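Long-range contacts in TRAP-type C4-dicarboxylate:H+ symport system substrate-binding component DctP (PDB 4MX6), which binds succinate and probably delivers C4-dicarboxylates in the periplasm to a TRAP-type, proton-coupled transporter: residues T109-F115 with A138-M143; N93-F97 with S251-W255; D116-L120 with M315-W319. All blocks are in the same frame, centred on the assembly; numbering follows the deposited sequence.

All three contacts draw one partner from the long connection between helices 86-91 and 124-132. Contacts 1 and 3 use consecutive pieces of it, 109-115 and 116-120, and touch where Leu120 packs on Val114; contact 2 holds its beginning, lies about 33 Å from contact 3 between centres, and sits on the opposite side of the chain's centre. Contact 1 is only partly buried, with leucines inside and an arginine bridged by waters outside. Contact 2 is a largely buried aromatic cluster with one watered rim. Contact 3 is buried and apolar, and it alone has a direct hydrogen bond between its segments, from an indole to a turn carbonyl.

Contact 1: residues T109-F115 with A138-M143; sequences TKRLQVF and ALLNSM
Leu139 sets CG opposite its own carbonyl carbon (chi1 -77°), which carries both methyls to the loop 109-115, while Arg111 bends at chi3 (59°) and brings its guanidinium round to Ser142. The two side chains meet where Leu139 CD2 lies 3.5 Å from Arg111 CB. The other methyl, Leu139 CD1, packs against Val114 and Phe115, 4.0 Å from Phe115 CE2. Leu112 and Leu139 lie alongside, pointing opposite ways, with Leu112 CD2 3.9 Å from Leu139 CB. Beyond them, Thr109 and Met143 are set crosswise, with Thr109 CG2 3.6 Å from Met143 CG. The outer side is polar. Ser142 CB sits over one face of the Arg111 guanidinium, displaced to its rim. No direct hydrogen bond joins the segments; two waters bridge them through Arg111, and a third links Thr109 OG1 weakly to Ser142 O. One of the first two accepts from Arg111 NH1 and donates to Ala138 O, at 2.8 Å from that oxygen. The other lies at the edge of the guanidinium plane, accepts from the same NH1 and donates to Ser142 O, 2.9 Å away. Ser142 OG turns back into its own segment and donates to a lone pair of Leu139 O at 2.8 Å. That oxygen also accepts from Ser142 N, so two bonds grip it. Met247 of strand 243-251 backs Leu112 and Met143, and the ring of Phe130 meets that of Phe115. Thr109 OG1 accepts from Arg111 N in a nearly straight bond (167°). The contact thus joins two local motifs, an ST turn at Thr109 and a type I beta turn from Leu139 to Ser142, near the ligand site: the side chain of Leu112 lies about 9 Å from that of Lys104, a succinate-binding residue.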
ATOM      1  N   THR A 109       4.119  -4.032  14.731  1.00 12.63           N
ATOM      2  CA  THR A 109       4.539  -5.420  14.521  1.00 12.43           C
ATOM      3  C   THR A 109       5.653  -5.442  13.491  1.00 12.46           C
ATOM      4  O   THR A 109       5.727  -4.545  12.660  1.00 13.12           O
ATOM      5  CB  THR A 109       3.381  -6.336  14.033  1.00 12.09           C
ATOM      6  OG1 THR A 109       3.854  -7.678  13.889  1.00 13.11           O
ATOM      7  CG2 THR A 109       2.815  -5.887  12.692  1.00 11.75           C
ATOM      8  N   LYS A 110       6.508  -6.464  13.545  1.00 13.12           N
ATOM      9  CA  LYS A 110       7.501  -6.683  12.498  1.00 14.11           C
ATOM     10  C   LYS A 110       7.038  -7.758  11.513  1.00 12.13           C
ATOM     11  O   LYS A 110       7.707  -8.040  10.523  1.00 12.46           O
ATOM     12  CB  LYS A 110       8.837  -7.101  13.110  1.00 16.88           C
ATOM     13  CG  LYS A 110       9.415  -6.093  14.079  1.00 19.36           C
ATOM     14  CD  LYS A 110       9.772  -4.782  13.403  1.00 21.17           C
ATOM     15  CE  LYS A 110      10.380  -3.834  14.418  1.00 23.63           C
ATOM     16  NZ  LYS A 110      11.239  -2.816  13.788  1.00 25.46           N
ATOM     17  N   ARG A 111       5.894  -8.370  11.782  1.00 11.60           N
ATOM     18  CA  ARG A 111       5.464  -9.509  10.982  1.00 12.09           C
ATOM     19  C   ARG A 111       5.013  -9.126   9.569  1.00 10.72           C
ATOM     20  O   ARG A 111       5.178  -9.917   8.624  1.00 11.45           O
ATOM     21  CB  ARG A 111       4.356 -10.267  11.707  1.00 13.08           C
ATOM     22  CG  ARG A 111       4.858 -11.014  12.945  1.00 14.46           C
ATOM     23  CD  ARG A 111       3.712 -11.568  13.787  1.00 15.13           C
ATOM     24  NE  ARG A 111       2.873 -12.492  13.028  1.00 15.15           N
ATOM     25  CZ  ARG A 111       1.706 -12.966  13.447  1.00 15.41           C
ATOM     26  NH1 ARG A 111       1.215 -12.580  14.611  1.00 15.50           N
ATOM     27  NH2 ARG A 111       1.007 -13.796  12.680  1.00 15.74           N
ATOM     28  N   LEU A 112       4.470  -7.916   9.402  1.00  8.40           N
ATOM     29  CA  LEU A 112       3.961  -7.487   8.099  1.00  8.09           C
ATOM     30  C   LEU A 112       5.074  -7.120   7.119  1.00  8.17           C
ATOM     31  O   LEU A 112       4.805  -6.937   5.929  1.00  8.14           O
ATOM     32  CB  LEU A 112       2.943  -6.347   8.249  1.00  8.27           C
ATOM     33  CG  LEU A 112       1.639  -6.798   8.920  1.00  8.76           C
ATOM     34  CD1 LEU A 112       0.805  -5.610   9.350  1.00 10.28           C
ATOM     35  CD2 LEU A 112       0.839  -7.686   7.984  1.00  9.17           C
ATOM     36  N   GLN A 113       6.311  -7.055   7.616  1.00  8.72           N
ATOM     37  CA  GLN A 113       7.475  -6.777   6.780  1.00  9.05           C
ATOM     38  C   GLN A 113       7.593  -7.740   5.608  1.00  8.51           C
ATOM     39  O   GLN A 113       8.182  -7.403   4.583  1.00  8.50           O
ATOM     40  CB  GLN A 113       8.758  -6.821   7.622  1.00 10.22           C
ATOM     41  CG  GLN A 113       8.889  -5.632   8.534  1.00 11.03           C
ATOM     42  CD  GLN A 113      10.209  -5.574   9.265  1.00 11.54           C
ATOM     43  OE1 GLN A 113      10.828  -4.514   9.348  1.00 11.85           O
ATOM     44  NE2 GLN A 113      10.651  -6.702   9.808  1.00 13.37           N
ATOM     45  N   VAL A 114       7.062  -8.953   5.761  1.00  8.48           N
ATOM     46  CA  VAL A 114       7.084  -9.924   4.678  1.00  9.00           C
ATOM     47  C   VAL A 114       6.534  -9.331   3.374  1.00  8.28           C
ATOM     48  O   VAL A 114       7.056  -9.610   2.297  1.00  8.25           O
ATOM     49  CB  VAL A 114       6.347 -11.224   5.070  1.00 10.49           C
ATOM     50  CG1 VAL A 114       4.866 -10.992   5.334  1.00 11.01           C
ATOM     51  CG2 VAL A 114       6.561 -12.291   3.993  1.00 12.40           C
ATOM     52  N   PHE A 115       5.496  -8.510   3.476  1.00  7.61           N
ATOM     53  CA  PHE A 115       4.863  -7.962   2.291  1.00  7.40           C
ATOM     54  C   PHE A 115       5.757  -7.021   1.486  1.00  7.73           C
ATOM     55  O   PHE A 115       5.494  -6.791   0.309  1.00  8.79           O
ATOM     56  CB  PHE A 115       3.565  -7.248   2.670  1.00  7.27           C
ATOM     57  CG  PHE A 115       2.412  -8.178   2.943  1.00  7.56           C
ATOM     58  CD1 PHE A 115       1.771  -8.829   1.897  1.00  7.56           C
ATOM     59  CD2 PHE A 115       1.946  -8.366   4.241  1.00  7.90           C
ATOM     60  CE1 PHE A 115       0.697  -9.656   2.144  1.00  7.52           C
ATOM     61  CE2 PHE A 115       0.867  -9.195   4.489  1.00  8.14           C
ATOM     62  CZ  PHE A 115       0.242  -9.840   3.436  1.00  8.34           C
ATOM     63  N   ALA A 138      -3.782 -14.940   9.618  1.00  9.53           N
ATOM     64  CA  ALA A 138      -3.248 -14.726  10.956  1.00 10.33           C
ATOM     65  C   ALA A 138      -2.639 -13.321  11.091  1.00  9.44           C
ATOM     66  O   ALA A 138      -2.725 -12.711  12.149  1.00 10.05           O
ATOM     67  CB  ALA A 138      -2.231 -15.796  11.308  1.00 10.98           C
ATOM     68  N   LEU A 139      -2.046 -12.810  10.021  1.00  9.46           N
ATOM     69  CA  LEU A 139      -1.426 -11.494  10.058  1.00  9.55           C
ATOM     70  C   LEU A 139      -2.444 -10.375  10.333  1.00  9.09           C
ATOM     71  O   LEU A 139      -2.072  -9.320  10.834  1.00  9.48           O
ATOM     72  CB  LEU A 139      -0.643 -11.234   8.763  1.00  9.83           C
ATOM     73  CG  LEU A 139       0.715 -11.943   8.688  1.00 10.22           C
ATOM     74  CD1 LEU A 139       1.271 -11.945   7.299  1.00 10.66           C
ATOM     75  CD2 LEU A 139       1.723 -11.292   9.619  1.00 10.63           C
ATOM     76  N   LEU A 140      -3.720 -10.610  10.037  1.00  9.56           N
ATOM     77  CA  LEU A 140      -4.749  -9.609  10.338  1.00  9.45           C
ATOM     78  C   LEU A 140      -4.857  -9.354  11.842  1.00  9.29           C
ATOM     79  O   LEU A 140      -5.332  -8.287  12.263  1.00 10.43           O
ATOM     80  CB  LEU A 140      -6.117 -10.023   9.788  1.00  9.65           C
ATOM     81  CG  LEU A 140      -6.248  -9.982   8.266  1.00  9.69           C
ATOM     82  CD1 LEU A 140      -7.494 -10.697   7.791  1.00 11.11           C
ATOM     83  CD2 LEU A 140      -6.248  -8.545   7.770  1.00  9.69           C
ATOM     84  N   ASN A 141      -4.437 -10.334  12.644  1.00 10.27           N
ATOM     85  CA  ASN A 141      -4.516 -10.220  14.099  1.00 10.81           C
ATOM     86  C   ASN A 141      -3.168  -9.926  14.747  1.00 10.15           C
ATOM     87  O   ASN A 141      -3.055  -9.974  15.966  1.00 11.55           O
ATOM     88  CB  ASN A 141      -5.107 -11.499  14.703  1.00 12.65           C
ATOM     89  CG  ASN A 141      -6.517 -11.755  14.234  1.00 16.37           C
ATOM     90  OD1 ASN A 141      -7.278 -10.816  13.998  1.00 17.98           O
ATOM     91  ND2 ASN A 141      -6.879 -13.025  14.094  1.00 18.29           N
ATOM     92  N   SER A 142      -2.166  -9.586  13.943  1.00  9.83           N
ATOM     93  CA  SER A 142      -0.803  -9.434  14.433  1.00 10.63           C
ATOM     94  C   SER A 142      -0.599  -8.245  15.367  1.00 11.16           C
ATOM     95  O   SER A 142       0.427  -8.171  16.049  1.00 12.37           O
ATOM     96  CB  SER A 142       0.173  -9.348  13.255  1.00 10.76           C
ATOM     97  OG  SER A 142      -0.074  -8.222  12.424  1.00 10.97           O
ATOM     98  N   MET A 143      -1.562  -7.323  15.407  1.00 10.82           N
ATOM     99  CA  MET A 143      -1.435  -6.120  16.226  1.00 10.89           C
ATOM    100  C   MET A 143      -2.554  -5.994  17.261  1.00 11.71           C
ATOM    101  O   MET A 143      -2.702  -4.957  17.906  1.00 11.73           O
ATOM    102  CB  MET A 143      -1.426  -4.886  15.310  1.00 10.32           C
ATOM    103  CG  MET A 143      -0.250  -4.861  14.355  1.00 10.35           C
ATOM    104  SD  MET A 143      -0.378  -3.615  13.067  1.00 10.36           S
ATOM    105  CE  MET A 143      -1.615  -4.375  12.018  1.00 10.00           C
TER
HETATM  106  O   HOH W   1       3.741  -8.815  16.294  1.00 25.85           O
HETATM  107  O   HOH W   2      -1.602 -13.079  14.697  1.00 19.72           O
HETATM  108  O   HOH W   3       1.871 -10.609  16.607  1.00 23.86           O

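Contact 2: residues N93-F97 with S251-W255; sequences NDVQF and SDAFW
Gln96 lays its CG over the centre of the Phe254 ring, 3.6 Å from the centroid and only 9° off the ring normal, a CH-pi contact at the tight heart of this pairing. Phe97 adds to the packing. Phe97 CE2 comes 3.9 Å from Phe254 CE2, the two ring planes standing nearly perpendicular. Trp255 CZ3 lies 3.9 Å from Phe97 CZ, at the edge of the Phe97 ring; three aromatic side chains gather here. A bend at chi2 (68°) folds the Gln96 chain so that its amide can turn back to its own segment. Gln96 NE2 donates to Asn93 OD1 at 2.9 Å in an almost straight bond, within the Gln96 amide plane but from above the Asn93 carbonyl plane, and OE1 accepts from Lys40 N; the buried amide is held at both ends. The looser rim lies at the exposed Asn93, whose OD1 rests 3.6 Å from Phe254 CB. Here a water fills in between the segments, 2.6 Å from Ser251 OG, with Asn93 OD1 and Val95 O also close to it. Ser251 OG accepts from Phe254 N at 3.1 Å, which caps the helix and fixes the start of the turn that presents Phe254. Asn93 itself closes the preceding helix as a Schellman motif. In the fold, the end of helix 86-91 is brought against the start of helix 252-257, with strands 37-42 and 148-158 packing on Phe97, Phe58 meeting its ring edge-to-face, and Thr250 of strand 243-251 bonded to Gln96 O.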
ATOM      1  N   ASN A  93      -8.837   7.189  19.065  1.00  9.98           N
ATOM      2  CA  ASN A  93     -10.221   7.293  18.598  1.00 10.56           C
ATOM      3  C   ASN A  93     -10.553   8.674  18.027  1.00 10.02           C
ATOM      4  O   ASN A  93     -11.714   9.101  18.060  1.00 11.50           O
ATOM      5  CB  ASN A  93     -11.228   6.856  19.669  1.00 11.67           C
ATOM      6  CG  ASN A  93     -12.555   6.410  19.071  1.00 12.92           C
ATOM      7  OD1 ASN A  93     -12.610   5.821  17.994  1.00 11.95           O
ATOM      8  ND2 ASN A  93     -13.641   6.701  19.770  1.00 15.60           N
ATOM      9  N   ASP A  94      -9.540   9.341  17.459  1.00  9.19           N
ATOM     10  CA  ASP A  94      -9.775  10.549  16.672  1.00  9.59           C
ATOM     11  C   ASP A  94     -10.170  10.215  15.232  1.00  9.58           C
ATOM     12  O   ASP A  94     -10.611  11.088  14.494  1.00 11.22           O
ATOM     13  CB  ASP A  94      -8.537  11.433  16.688  1.00  9.93           C
ATOM     14  CG  ASP A  94      -8.362  12.171  17.994  1.00 10.09           C
ATOM     15  OD1 ASP A  94      -9.367  12.374  18.719  1.00 11.74           O
ATOM     16  OD2 ASP A  94      -7.213  12.596  18.267  1.00 10.40           O
ATOM     17  N   VAL A  95     -10.002   8.950  14.848  1.00  8.81           N
ATOM     18  CA  VAL A  95     -10.479   8.427  13.569  1.00  8.54           C
ATOM     19  C   VAL A  95     -10.839   6.966  13.862  1.00  7.74           C
ATOM     20  O   VAL A  95     -10.252   6.371  14.763  1.00  8.42           O
ATOM     21  CB  VAL A  95      -9.404   8.595  12.436  1.00  9.29           C
ATOM     22  CG1 VAL A  95      -8.134   7.799  12.718  1.00  9.58           C
ATOM     23  CG2 VAL A  95      -9.963   8.249  11.080  1.00  9.33           C
ATOM     24  N   GLN A  96     -11.795   6.410  13.125  1.00  7.71           N
ATOM     25  CA  GLN A  96     -12.322   5.079  13.414  1.00  7.63           C
ATOM     26  C   GLN A  96     -11.843   4.011  12.419  1.00  7.33           C
ATOM     27  O   GLN A  96     -11.748   2.841  12.785  1.00  7.89           O
ATOM     28  CB  GLN A  96     -13.854   5.124  13.463  1.00  8.41           C
ATOM     29  CG  GLN A  96     -14.386   5.779  14.732  1.00  9.47           C
ATOM     30  CD  GLN A  96     -14.088   7.265  14.812  1.00  9.85           C
ATOM     31  OE1 GLN A  96     -14.428   8.035  13.908  1.00 10.62           O
ATOM     32  NE2 GLN A  96     -13.463   7.682  15.905  1.00 10.65           N
ATOM     33  N   PHE A  97     -11.556   4.400  11.178  1.00  6.94           N
ATOM     34  CA  PHE A  97     -11.006   3.493  10.169  1.00  6.83           C
ATOM     35  C   PHE A  97      -9.890   4.181   9.410  1.00  6.54           C
ATOM     36  O   PHE A  97     -10.026   5.334   9.023  1.00  7.35           O
ATOM     37  CB  PHE A  97     -12.080   3.022   9.167  1.00  7.29           C
ATOM     38  CG  PHE A  97     -13.169   2.204   9.799  1.00  8.61           C
ATOM     39  CD1 PHE A  97     -13.046   0.839   9.973  1.00 11.02           C
ATOM     40  CD2 PHE A  97     -14.318   2.817  10.273  1.00  8.70           C
ATOM     41  CE1 PHE A  97     -14.064   0.102  10.582  1.00 11.99           C
ATOM     42  CE2 PHE A  97     -15.316   2.081  10.891  1.00 10.88           C
ATOM     43  CZ  PHE A  97     -15.174   0.737  11.044  1.00 12.36           C
ATOM     44  N   SER A 251      -9.655   0.506  15.723  1.00  8.35           N
ATOM     45  CA  SER A 251      -9.150   0.289  17.073  1.00  8.98           C
ATOM     46  C   SER A 251     -10.045  -0.696  17.804  1.00  9.42           C
ATOM     47  O   SER A 251     -11.264  -0.736  17.603  1.00  9.69           O
ATOM     48  CB  SER A 251      -9.040   1.588  17.874  1.00  9.73           C
ATOM     49  OG  SER A 251     -10.318   2.107  18.197  1.00 10.38           O
ATOM     50  N   ASP A 252      -9.438  -1.475  18.682  1.00 10.58           N
ATOM     51  CA  ASP A 252     -10.175  -2.395  19.509  1.00 12.17           C
ATOM     52  C   ASP A 252     -11.221  -1.649  20.326  1.00 11.95           C
ATOM     53  O   ASP A 252     -12.346  -2.123  20.479  1.00 13.00           O
ATOM     54  CB  ASP A 252      -9.194  -3.126  20.414  1.00 15.87           C
ATOM     55  CG  ASP A 252      -9.839  -4.214  21.201  1.00 19.87           C
ATOM     56  OD1 ASP A 252     -10.306  -5.189  20.567  1.00 21.32           O
ATOM     57  OD2 ASP A 252      -9.869  -4.090  22.445  1.00 22.62           O
ATOM     58  N   ALA A 253     -10.850  -0.484  20.851  1.00 12.80           N
ATOM     59  CA  ALA A 253     -11.762   0.263  21.704  1.00 13.88           C
ATOM     60  C   ALA A 253     -13.017   0.674  20.932  1.00 13.15           C
ATOM     61  O   ALA A 253     -14.133   0.519  21.430  1.00 14.50           O
ATOM     62  CB  ALA A 253     -11.062   1.478  22.296  1.00 15.59           C
ATOM     63  N   PHE A 254     -12.856   1.192  19.718  1.00 12.29           N
ATOM     64  CA  PHE A 254     -14.025   1.566  18.932  1.00 11.73           C
ATOM     65  C   PHE A 254     -14.846   0.340  18.537  1.00 10.94           C
ATOM     66  O   PHE A 254     -16.071   0.317  18.676  1.00 11.81           O
ATOM     67  CB  PHE A 254     -13.649   2.346  17.675  1.00 12.11           C
ATOM     68  CG  PHE A 254     -14.813   2.561  16.767  1.00 12.74           C
ATOM     69  CD1 PHE A 254     -15.842   3.420  17.131  1.00 13.82           C
ATOM     70  CD2 PHE A 254     -14.915   1.877  15.566  1.00 13.31           C
ATOM     71  CE1 PHE A 254     -16.934   3.599  16.303  1.00 14.80           C
ATOM     72  CE2 PHE A 254     -16.011   2.058  14.745  1.00 14.27           C
ATOM     73  CZ  PHE A 254     -17.020   2.917  15.121  1.00 14.48           C
ATOM     74  N   TRP A 255     -14.169  -0.697  18.072  1.00 10.58           N
ATOM     75  CA  TRP A 255     -14.873  -1.869  17.573  1.00 10.41           C
ATOM     76  C   TRP A 255     -15.709  -2.508  18.693  1.00 11.19           C
ATOM     77  O   TRP A 255     -16.862  -2.873  18.475  1.00 11.76           O
ATOM     78  CB  TRP A 255     -13.853  -2.842  16.989  1.00 10.04           C
ATOM     79  CG  TRP A 255     -14.371  -3.836  15.977  1.00 10.38           C
ATOM     80  CD1 TRP A 255     -14.189  -5.188  16.014  1.00 10.86           C
ATOM     81  CD2 TRP A 255     -15.091  -3.567  14.757  1.00 10.30           C
ATOM     82  NE1 TRP A 255     -14.752  -5.773  14.914  1.00 11.35           N
ATOM     83  CE2 TRP A 255     -15.314  -4.804  14.127  1.00 10.67           C
ATOM     84  CE3 TRP A 255     -15.569  -2.408  14.144  1.00 10.72           C
ATOM     85  CZ2 TRP A 255     -15.994  -4.922  12.919  1.00 11.30           C
ATOM     86  CZ3 TRP A 255     -16.252  -2.533  12.940  1.00 11.33           C
ATOM     87  CH2 TRP A 255     -16.463  -3.775  12.350  1.00 11.51           C
TER
HETATM   88  O   HOH W   4     -10.929   4.117  16.600  1.00 10.72           O

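Contact 3: residues D116-L120 with M315-W319; sequences DLPFL and MKPVW
Pro118 presses its ring into the helix 305-326 at the apolar centre, its CG 3.6 Å from Met315 CB and its CD 3.9 Å from Val318 CG1. Met315 lies crosswise to the proline, and its CG is at the edge of the Phe119 ring. Outward from this core stands the Trp319 indole, covered on one face by the leucines at the two ends of the turn. Leu117 CB lies over the five-membered ring, 4.1 Å from its centroid. Leu120 CD1 covers the six-membered ring on the same face, 3.7 Å from Trp319 CH2. Leu120 reaches there with CG opposite its backbone N (chi1 180°). Lys316 of the same helix lays its CD across the other face of the indole, so the ring is sandwiched between aliphatic chains. At the polar edge, Trp319 NE1 donates to Pro118 O at 2.8 Å. The oxygen lies in the indole plane, while the donor is tilted 24° from the carbonyl plane. Leu117 to Leu120 form a type II beta turn with Pro118 and Phe119 at its two central positions, and Pro118 O belongs to the peptide between them. Helix 328-337 adds Val335 against Trp319 and Leu120, and helix 184-191 adds Gln189 against Pro118. With the indole wedged between aliphatic surfaces and its N-H spent on a turn carbonyl, the contact combines hydrophobic burial with one directional bond, which should fix the rotation of the tryptophan and the orientation of the turn against the helix.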
ATOM      1  N   ASP A 116       6.784  -6.455   2.120  1.00  6.86           N
ATOM      2  CA  ASP A 116       7.675  -5.501   1.469  1.00  6.98           C
ATOM      3  C   ASP A 116       8.834  -6.164   0.731  1.00  6.82           C
ATOM      4  O   ASP A 116       9.582  -5.487   0.041  1.00  7.65           O
ATOM      5  CB  ASP A 116       8.267  -4.555   2.510  1.00  7.26           C
ATOM      6  CG  ASP A 116       7.309  -3.470   2.951  1.00  9.15           C
ATOM      7  OD1 ASP A 116       6.276  -3.290   2.278  1.00 12.65           O
ATOM      8  OD2 ASP A 116       7.613  -2.790   3.962  1.00  9.10           O
ATOM      9  N   LEU A 117       9.038  -7.465   0.915  1.00  6.54           N
ATOM     10  CA  LEU A 117      10.231  -8.100   0.342  1.00  7.21           C
ATOM     11  C   LEU A 117      10.227  -8.009  -1.191  1.00  6.90           C
ATOM     12  O   LEU A 117       9.231  -8.335  -1.842  1.00  7.20           O
ATOM     13  CB  LEU A 117      10.356  -9.553   0.805  1.00  7.24           C
ATOM     14  CG  LEU A 117      10.631  -9.732   2.302  1.00  8.55           C
ATOM     15  CD1 LEU A 117      10.643 -11.200   2.666  1.00  9.34           C
ATOM     16  CD2 LEU A 117      11.945  -9.083   2.721  1.00  9.38           C
ATOM     17  N   PRO A 118      11.346  -7.567  -1.776  1.00  7.20           N
ATOM     18  CA  PRO A 118      11.339  -7.337  -3.221  1.00  7.57           C
ATOM     19  C   PRO A 118      11.260  -8.629  -4.030  1.00  7.31           C
ATOM     20  O   PRO A 118      11.987  -9.586  -3.761  1.00  7.99           O
ATOM     21  CB  PRO A 118      12.659  -6.599  -3.458  1.00  8.78           C
ATOM     22  CG  PRO A 118      13.516  -6.935  -2.243  1.00  9.98           C
ATOM     23  CD  PRO A 118      12.558  -7.039  -1.122  1.00  8.12           C
ATOM     24  N   PHE A 119      10.370  -8.635  -5.010  1.00  7.36           N
ATOM     25  CA  PHE A 119      10.147  -9.757  -5.915  1.00  7.64           C
ATOM     26  C   PHE A 119       9.659 -11.029  -5.197  1.00  8.24           C
ATOM     27  O   PHE A 119       9.753 -12.130  -5.735  1.00  9.69           O
ATOM     28  CB  PHE A 119      11.396 -10.052  -6.761  1.00  8.78           C
ATOM     29  CG  PHE A 119      11.785  -8.918  -7.677  1.00  8.64           C
ATOM     30  CD1 PHE A 119      11.091  -8.685  -8.847  1.00  8.98           C
ATOM     31  CD2 PHE A 119      12.848  -8.090  -7.362  1.00  9.35           C
ATOM     32  CE1 PHE A 119      11.459  -7.636  -9.684  1.00  9.14           C
ATOM     33  CE2 PHE A 119      13.205  -7.048  -8.197  1.00  9.61           C
ATOM     34  CZ  PHE A 119      12.512  -6.830  -9.357  1.00  9.96           C
ATOM     35  N   LEU A 120       9.083 -10.885  -4.011  1.00  8.09           N
ATOM     36  CA  LEU A 120       8.515 -12.039  -3.323  1.00  8.23           C
ATOM     37  C   LEU A 120       7.313 -12.616  -4.076  1.00  8.09           C
ATOM     38  O   LEU A 120       7.209 -13.833  -4.261  1.00  9.55           O
ATOM     39  CB  LEU A 120       8.129 -11.660  -1.896  1.00  9.61           C
ATOM     40  CG  LEU A 120       7.514 -12.776  -1.046  1.00 10.22           C
ATOM     41  CD1 LEU A 120       8.428 -13.996  -0.944  1.00 11.67           C
ATOM     42  CD2 LEU A 120       7.187 -12.212   0.336  1.00 11.21           C
ATOM     43  N   MET A 315      18.358  -8.426  -5.126  1.00  9.16           N
ATOM     44  CA  MET A 315      17.428  -8.121  -4.040  1.00  8.92           C
ATOM     45  C   MET A 315      17.264  -9.258  -3.030  1.00  8.82           C
ATOM     46  O   MET A 315      16.776  -9.027  -1.937  1.00  8.97           O
ATOM     47  CB  MET A 315      16.059  -7.722  -4.597  1.00  8.80           C
ATOM     48  CG  MET A 315      16.062  -6.396  -5.301  1.00  8.98           C
ATOM     49  SD  MET A 315      16.545  -5.055  -4.212  1.00  8.84           S
ATOM     50  CE  MET A 315      16.412  -3.673  -5.353  1.00  9.69           C
ATOM     51  N   LYS A 316      17.662 -10.476  -3.387  1.00  8.83           N
ATOM     52  CA  LYS A 316      17.494 -11.620  -2.492  1.00  8.99           C
ATOM     53  C   LYS A 316      18.163 -11.424  -1.131  1.00  8.56           C
ATOM     54  O   LYS A 316      17.610 -11.853  -0.126  1.00  8.85           O
ATOM     55  CB  LYS A 316      17.949 -12.913  -3.164  1.00  9.78           C
ATOM     56  CG  LYS A 316      16.984 -13.444  -4.209  1.00 10.56           C
ATOM     57  CD  LYS A 316      15.747 -14.046  -3.563  1.00 12.66           C
ATOM     58  CE  LYS A 316      14.798 -14.643  -4.592  1.00 15.98           C
ATOM     59  NZ  LYS A 316      15.412 -15.741  -5.384  1.00 18.83           N
ATOM     60  N   PRO A 317      19.331 -10.750  -1.070  1.00  8.76           N
ATOM     61  CA  PRO A 317      19.909 -10.530   0.264  1.00  9.02           C
ATOM     62  C   PRO A 317      19.025  -9.713   1.218  1.00  9.20           C
ATOM     63  O   PRO A 317      19.217  -9.796   2.437  1.00  9.78           O
ATOM     64  CB  PRO A 317      21.233  -9.816  -0.035  1.00  9.28           C
ATOM     65  CG  PRO A 317      21.610 -10.316  -1.376  1.00  8.96           C
ATOM     66  CD  PRO A 317      20.280 -10.372  -2.131  1.00  9.21           C
ATOM     67  N   VAL A 318      18.074  -8.944   0.699  1.00  8.48           N
ATOM     68  CA  VAL A 318      17.140  -8.230   1.573  1.00  8.76           C
ATOM     69  C   VAL A 318      16.287  -9.245   2.330  1.00  8.65           C
ATOM     70  O   VAL A 318      15.999  -9.072   3.513  1.00  9.79           O
ATOM     71  CB  VAL A 318      16.247  -7.271   0.758  1.00  8.83           C
ATOM     72  CG1 VAL A 318      15.210  -6.612   1.657  1.00  9.02           C
ATOM     73  CG2 VAL A 318      17.101  -6.227   0.039  1.00  9.97           C
ATOM     74  N   TRP A 319      15.885 -10.313   1.654  1.00  8.76           N
ATOM     75  CA  TRP A 319      15.135 -11.357   2.342  1.00  9.26           C
ATOM     76  C   TRP A 319      15.988 -11.961   3.452  1.00  9.79           C
ATOM     77  O   TRP A 319      15.502 -12.224   4.548  1.00 10.02           O
ATOM     78  CB  TRP A 319      14.717 -12.460   1.388  1.00  8.93           C
ATOM     79  CG  TRP A 319      13.935 -12.100   0.156  1.00  8.21           C
ATOM     80  CD1 TRP A 319      13.804 -10.880  -0.464  1.00  8.49           C
ATOM     81  CD2 TRP A 319      13.209 -13.035  -0.650  1.00  8.30           C
ATOM     82  NE1 TRP A 319      13.041 -11.022  -1.602  1.00  8.77           N
ATOM     83  CE2 TRP A 319      12.661 -12.327  -1.731  1.00  8.91           C
ATOM     84  CE3 TRP A 319      12.982 -14.416  -0.560  1.00  9.69           C
ATOM     85  CZ2 TRP A 319      11.902 -12.945  -2.715  1.00  9.79           C
ATOM     86  CZ3 TRP A 319      12.211 -15.024  -1.531  1.00 10.99           C
ATOM     87  CH2 TRP A 319      11.688 -14.293  -2.596  1.00 10.88           C
TER